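Local coordinates for DNA translocase coupling protein (Clostridium perfringens, PDB 6O1W) that probably binds DNA and ATP as an FtsK/SpoIIIE-type coupling ATPase in plasmid conjugation, seen here as a fragment that includes its P-loop NTPase domain, at residues R326-F329 with D334-Q337; K190-L195 with V254-Y259. One frame throughout, in Å; residues are numbered along the deposited sequence.

Interaction 1: residues R326-F329 with D334-Q337; sequences RFLF and DTVQ. With BGC (beta-D-glucopyranose), chain C.
F329 and V336 form an antiparallel hydrogen-bonded pair between strands 326-329 and 334-337, which run 163° apart in direction; F329 N bonds V336 O and V336 N bonds F329 O, both at 2.8 Å.

Side chains meet on both faces of the hairpin. On the face of F329 and V336, F329 CB touches V336 CG2 at 4.1 Å. The F329 CG is anti to the backbone N (chi1 179°), and the ring leads away from the partner strand, among I122, I124 and I298. The glucose borders this pair: its O2 lies 3.9 Å from F329 CD2 and equally far from V336 CG2. These are van der Waals contacts.

The other face carries L328, the residue before F329, and Q337, the residue after V336. They form a non-hydrogen-bonded pair. There L328 CA makes a CA-H...O contact with V336 O, and Q337 CA makes another with F327 O. L328 CB packs on the T335 methyl CG2 at 3.8 Å. The T335 hydroxyl is taken up by N314. The bend at chi2 (62°) brings R326 CD to 3.7 Å from Q337 CG. The R326 guanidinium is bound through NE to Q339 and through NH2 to the P95 carbonyl.

Two short backbone bonds thus set the register, and methyl and methylene groups pack beside them on both faces. The charged end of R326 is buried but has polar partners beyond these four-residue segments. The sugar adds only loose contacts at the F329-V336 side.

Interaction 2: residues K190-L195 with V254-Y259; sequences KLFKYL and VRIEGY. With BGC (beta-D-glucopyranose), chain E.
I256 is the first residue of 254-259 to touch the other helix. Its branch methyl CG2 sits 3.9 Å from F192 CD2, and the two side chains cross at about a right angle. The F192 ring continues past I256 to T260 and L263 of the same helix and to I233 of the sheet. I256 itself also rests on V185 and E189, further back on helix 185-209.

Y259 comes one turn later and has the largest share of the contact. Y259 CA is 5.9 Å from F192 CA. Y259 CB and F192 CB meet at 3.8 Å. With CG beside its own backbone N (chi1 -56°), the Y259 ring lies along the K193 side of helix 190-195. K193 CA stands over one face, 4.1 Å from the centroid of the Y259 ring, as a CH-pi contact. The opposite face has R255 O, the carbonyl one turn back, above its rim. K193 bends at chi2, and its aliphatic chain follows the ring outward until CD is 3.5 Å from Y259 OH. The lysine amine passes on to a salt bridge with D197. The ring is therefore held between its own helix and the lysine.

No hydrogen bond joins the two segments. On another side of helix 190-195, one face of the Y194 ring meets C4 of a glucose that is also hydrogen-bonded to Y161 and Q180. The segment axes approach to 9.2 Å at an angle of 30°. Side-by-side helices against the parallel part of a mixed sheet, as here, are typical of the alpha/beta core of P-loop NTPases such as the FtsK/SpoIIIE family.

In the fold
Interaction 2 comes first along the chain and closes before interaction 1 opens. Their centres are 31 Å apart, and their nearest atoms about 21 Å. Both belong to the same domain, built on a mixed ten-stranded sheet. Interaction 1 lies within that sheet, in the hairpin 326-331/334-340 of its antiparallel part. Interaction 2 pairs helices 185-209 and 247-266; side chains of the first pack on the parallel strands 159-163 and 229-233. The hairpin is nearer the nucleotide site: the F327 side chain is about 4 Å from G141 and A340, residues that bind ATP in another structure of this protein. Interaction 2 is helix packing away from that site.

Interaction 1: residues R326-F329 with D334-Q337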
loop_
_atom_site.group_PDB
_atom_site.type_symbol
_atom_site.label_atom_id
_atom_site.label_comp_id
_atom_site.label_asym_id
_atom_site.label_seq_id
_atom_site.Cartn_x
_atom_site.Cartn_y
_atom_site.Cartn_z
ATOM N N ARG A 326 -0.507 -9.339 -1.717
ATOM C CA ARG A 326 0.190 -8.799 -2.888
ATOM C C ARG A 326 -0.325 -7.379 -3.162
ATOM O O ARG A 326 -1.531 -7.153 -3.262
ATOM C CB ARG A 326 0.008 -9.716 -4.095
ATOM C CG ARG A 326 0.856 -9.329 -5.304
ATOM C CD ARG A 326 2.343 -9.395 -5.013
ATOM N NE ARG A 326 2.823 -10.738 -4.661
ATOM C CZ ARG A 326 2.968 -11.750 -5.518
ATOM N NH1 ARG A 326 2.620 -11.608 -6.791
ATOM N NH2 ARG A 326 3.468 -12.908 -5.108
ATOM N N PHE A 327 0.580 -6.412 -3.223
ATOM C CA PHE A 327 0.164 -5.019 -3.385
ATOM C C PHE A 327 0.987 -4.298 -4.394
ATOM O O PHE A 327 2.054 -4.781 -4.772
ATOM C CB PHE A 327 0.366 -4.290 -2.017
ATOM C CG PHE A 327 -0.684 -4.557 -0.977
ATOM C CD1 PHE A 327 -0.620 -5.686 -0.175
ATOM C CD2 PHE A 327 -1.765 -3.699 -0.825
ATOM C CE1 PHE A 327 -1.637 -5.965 0.740
ATOM C CE2 PHE A 327 -2.768 -3.960 0.110
ATOM C CZ PHE A 327 -2.710 -5.099 0.872
ATOM N N LEU A 328 0.523 -3.086 -4.753
ATOM C CA LEU A 328 1.267 -2.070 -5.491
ATOM C C LEU A 328 1.768 -0.993 -4.509
ATOM O O LEU A 328 1.042 -0.536 -3.624
ATOM C CB LEU A 328 0.438 -1.404 -6.590
ATOM C CG LEU A 328 -0.013 -2.339 -7.730
ATOM C CD1 LEU A 328 -0.933 -1.628 -8.634
ATOM C CD2 LEU A 328 1.173 -2.865 -8.513
ATOM N N PHE A 329 2.999 -0.578 -4.698
ATOM C CA PHE A 329 3.642 0.489 -3.940
ATOM C C PHE A 329 3.901 1.626 -4.924
ATOM O O PHE A 329 4.547 1.422 -5.950
ATOM C CB PHE A 329 4.987 0.018 -3.353
ATOM C CG PHE A 329 5.734 1.073 -2.558
ATOM C CD1 PHE A 329 5.454 1.284 -1.213
ATOM C CD2 PHE A 329 6.751 1.828 -3.148
ATOM C CE1 PHE A 329 6.165 2.233 -0.477
ATOM C CE2 PHE A 329 7.484 2.755 -2.398
ATOM C CZ PHE A 329 7.172 2.970 -1.074
ATOM N N ASP A 334 6.768 6.235 -9.870
ATOM C CA ASP A 334 6.847 4.781 -10.163
ATOM C C ASP A 334 5.917 3.914 -9.296
ATOM O O ASP A 334 5.730 4.197 -8.113
ATOM C CB ASP A 334 8.304 4.265 -10.069
ATOM C CG ASP A 334 8.592 2.916 -10.751
ATOM O OD1 ASP A 334 7.806 2.509 -11.658
ATOM O OD2 ASP A 334 9.606 2.280 -10.396
ATOM N N THR A 335 5.343 2.867 -9.898
ATOM C CA THR A 335 4.442 1.913 -9.236
ATOM C C THR A 335 5.072 0.537 -9.330
ATOM O O THR A 335 5.271 0.046 -10.430
ATOM C CB THR A 335 3.015 1.923 -9.865
ATOM O OG1 THR A 335 2.480 3.239 -9.841
ATOM C CG2 THR A 335 2.042 0.981 -9.137
ATOM N N VAL A 336 5.393 -0.082 -8.197
ATOM C CA VAL A 336 6.012 -1.416 -8.216
ATOM C C VAL A 336 5.153 -2.441 -7.482
ATOM O O VAL A 336 4.431 -2.089 -6.548
ATOM C CB VAL A 336 7.503 -1.437 -7.727
ATOM C CG1 VAL A 336 8.357 -0.396 -8.458
ATOM C CG2 VAL A 336 7.607 -1.263 -6.220
ATOM N N GLN A 337 5.265 -3.706 -7.873
ATOM C CA GLN A 337 4.544 -4.786 -7.227
ATOM C C GLN A 337 5.422 -5.318 -6.077
ATOM O O GLN A 337 6.639 -5.406 -6.215
ATOM C CB GLN A 337 4.232 -5.905 -8.281
ATOM C CG GLN A 337 3.420 -7.060 -7.731
ATOM C CD GLN A 337 3.014 -8.144 -8.719
ATOM O OE1 GLN A 337 3.338 -8.181 -9.920
ATOM N NE2 GLN A 337 2.285 -9.074 -8.207
HETATM C C2 BGC C . 11.559 1.395 -4.157
HETATM C C3 BGC C . 12.379 0.150 -3.847
HETATM C C4 BGC C . 13.535 0.510 -2.924
HETATM C C5 BGC C . 12.966 0.896 -1.563
HETATM C C6 BGC C . 13.898 1.739 -0.712
HETATM C C1 BGC C . 11.435 2.309 -2.932
HETATM O O1 BGC C . 12.229 3.430 -3.111
HETATM O O2 BGC C . 10.264 1.045 -4.633
HETATM O O3 BGC C . 12.866 -0.436 -5.051
HETATM O O4 BGC C . 14.439 -0.584 -2.772
HETATM O O5 BGC C . 11.716 1.605 -1.703
HETATM O O6 BGC C . 13.996 3.098 -1.129
#

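Interaction 2: residues K190-L195 with V254-Y259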
loop_
_atom_site.group_PDB
_atom_site.type_symbol
_atom_site.label_atom_id
_atom_site.label_comp_id
_atom_site.label_asym_id
_atom_site.label_seq_id
_atom_site.Cartn_x
_atom_site.Cartn_y
_atom_site.Cartn_z
ATOM N N LYS A 190 -10.924 16.274 19.712
ATOM C CA LYS A 190 -9.923 16.611 20.732
ATOM C C LYS A 190 -8.521 16.142 20.293
ATOM O O LYS A 190 -7.551 16.841 20.515
ATOM C CB LYS A 190 -10.269 15.983 22.107
ATOM C CG LYS A 190 -11.550 16.533 22.742
ATOM C CD LYS A 190 -11.787 15.908 24.117
ATOM C CE LYS A 190 -13.247 15.882 24.525
ATOM N NZ LYS A 190 -13.792 17.236 24.799
ATOM N N LEU A 191 -8.414 14.955 19.702
ATOM C CA LEU A 191 -7.120 14.416 19.271
ATOM C C LEU A 191 -6.502 15.240 18.168
ATOM O O LEU A 191 -5.344 15.613 18.285
ATOM C CB LEU A 191 -7.221 12.946 18.807
ATOM C CG LEU A 191 -5.945 12.382 18.104
ATOM C CD1 LEU A 191 -4.772 12.319 19.080
ATOM C CD2 LEU A 191 -6.220 11.006 17.427
ATOM N N PHE A 192 -7.260 15.514 17.108
ATOM C CA PHE A 192 -6.731 16.232 15.942
ATOM C C PHE A 192 -6.433 17.713 16.216
ATOM O O PHE A 192 -5.519 18.260 15.601
ATOM C CB PHE A 192 -7.618 16.036 14.703
ATOM C CG PHE A 192 -7.351 14.678 14.100
ATOM C CD1 PHE A 192 -6.173 14.430 13.391
ATOM C CD2 PHE A 192 -8.252 13.634 14.271
ATOM C CE1 PHE A 192 -5.922 13.174 12.835
ATOM C CE2 PHE A 192 -7.985 12.357 13.737
ATOM C CZ PHE A 192 -6.816 12.131 13.038
ATOM N N LYS A 193 -7.181 18.337 17.130
ATOM C CA LYS A 193 -6.907 19.713 17.554
ATOM C C LYS A 193 -5.585 19.707 18.380
ATOM O O LYS A 193 -4.740 20.557 18.178
ATOM C CB LYS A 193 -8.095 20.282 18.355
ATOM C CG LYS A 193 -7.853 21.665 18.966
ATOM C CD LYS A 193 -7.575 22.705 17.907
ATOM C CE LYS A 193 -7.720 24.092 18.476
ATOM N NZ LYS A 193 -6.628 24.996 18.027
ATOM N N TYR A 194 -5.376 18.696 19.219
ATOM C CA TYR A 194 -4.128 18.542 19.955
ATOM C C TYR A 194 -2.916 18.360 18.996
ATOM O O TYR A 194 -1.875 18.993 19.202
ATOM C CB TYR A 194 -4.215 17.343 20.919
ATOM C CG TYR A 194 -2.847 16.904 21.403
ATOM C CD1 TYR A 194 -2.125 17.676 22.316
ATOM C CD2 TYR A 194 -2.245 15.757 20.899
ATOM C CE1 TYR A 194 -0.847 17.296 22.733
ATOM C CE2 TYR A 194 -0.975 15.361 21.319
ATOM C CZ TYR A 194 -0.266 16.150 22.208
ATOM O OH TYR A 194 1.005 15.788 22.574
ATOM N N LEU A 195 -3.029 17.443 18.002
ATOM C CA LEU A 195 -1.961 17.126 17.048
ATOM C C LEU A 195 -1.595 18.317 16.181
ATOM O O LEU A 195 -0.417 18.530 15.918
ATOM C CB LEU A 195 -2.354 15.934 16.168
ATOM C CG LEU A 195 -2.498 14.559 16.814
ATOM C CD1 LEU A 195 -3.169 13.590 15.835
ATOM C CD2 LEU A 195 -1.137 14.012 17.286
ATOM N N VAL A 254 -16.013 18.375 9.374
ATOM C CA VAL A 254 -15.412 19.453 8.576
ATOM C C VAL A 254 -14.222 20.015 9.363
ATOM O O VAL A 254 -13.156 20.183 8.791
ATOM C CB VAL A 254 -16.446 20.554 8.177
ATOM C CG1 VAL A 254 -15.764 21.804 7.605
ATOM C CG2 VAL A 254 -17.471 20.005 7.188
ATOM N N ARG A 255 -14.397 20.258 10.669
ATOM C CA ARG A 255 -13.353 20.786 11.556
ATOM C C ARG A 255 -12.190 19.796 11.626
ATOM O O ARG A 255 -11.058 20.198 11.414
ATOM C CB ARG A 255 -13.949 21.055 12.943
ATOM C CG ARG A 255 -13.444 22.316 13.635
ATOM C CD ARG A 255 -14.533 22.983 14.473
ATOM N NE ARG A 255 -15.122 22.078 15.463
ATOM C CZ ARG A 255 -16.427 21.931 15.676
ATOM N NH1 ARG A 255 -17.305 22.651 14.993
ATOM N NH2 ARG A 255 -16.863 21.064 16.580
ATOM N N ILE A 256 -12.482 18.487 11.811
ATOM C CA ILE A 256 -11.487 17.404 11.828
ATOM C C ILE A 256 -10.724 17.314 10.491
ATOM O O ILE A 256 -9.505 17.078 10.510
ATOM C CB ILE A 256 -12.126 16.048 12.209
ATOM C CG1 ILE A 256 -12.585 16.070 13.675
ATOM C CG2 ILE A 256 -11.145 14.866 11.933
ATOM C CD1 ILE A 256 -13.614 14.943 14.069
ATOM N N GLU A 257 -11.450 17.438 9.339
ATOM C CA GLU A 257 -10.836 17.395 7.998
ATOM C C GLU A 257 -9.841 18.573 7.844
ATOM O O GLU A 257 -8.754 18.388 7.278
ATOM C CB GLU A 257 -11.910 17.419 6.900
ATOM C CG GLU A 257 -11.376 17.676 5.497
ATOM C CD GLU A 257 -12.400 17.749 4.378
ATOM O OE1 GLU A 257 -13.565 18.129 4.643
ATOM O OE2 GLU A 257 -12.025 17.442 3.225
ATOM N N GLY A 258 -10.218 19.746 8.379
ATOM C CA GLY A 258 -9.384 20.937 8.386
ATOM C C GLY A 258 -8.111 20.673 9.175
ATOM O O GLY A 258 -7.015 21.071 8.739
ATOM N N TYR A 259 -8.232 19.922 10.304
ATOM C CA TYR A 259 -7.070 19.569 11.119
ATOM C C TYR A 259 -6.174 18.526 10.439
ATOM O O TYR A 259 -4.954 18.660 10.487
ATOM C CB TYR A 259 -7.451 19.104 12.529
ATOM C CG TYR A 259 -8.284 20.054 13.366
ATOM C CD1 TYR A 259 -8.071 21.431 13.319
ATOM C CD2 TYR A 259 -9.193 19.569 14.300
ATOM C CE1 TYR A 259 -8.782 22.302 14.145
ATOM C CE2 TYR A 259 -9.917 20.428 15.117
ATOM C CZ TYR A 259 -9.714 21.793 15.035
ATOM O OH TYR A 259 -10.436 22.628 15.853
HETATM C C2 BGC E . -2.120 14.180 25.342
HETATM C C3 BGC E . -3.055 15.298 25.788
HETATM C C4 BGC E . -4.128 15.531 24.731
HETATM C C5 BGC E . -4.858 14.225 24.426
HETATM C C6 BGC E . -5.841 14.352 23.287
HETATM C C1 BGC E . -2.937 12.924 25.053
HETATM O O1 BGC E . -2.101 11.894 24.645
HETATM O O2 BGC E . -1.147 13.922 26.348
HETATM O O3 BGC E . -2.315 16.488 26.028
HETATM O O4 BGC E . -5.071 16.501 25.171
HETATM O O5 BGC E . -3.910 13.211 24.047
HETATM O O6 BGC E . -6.453 13.102 23.003
#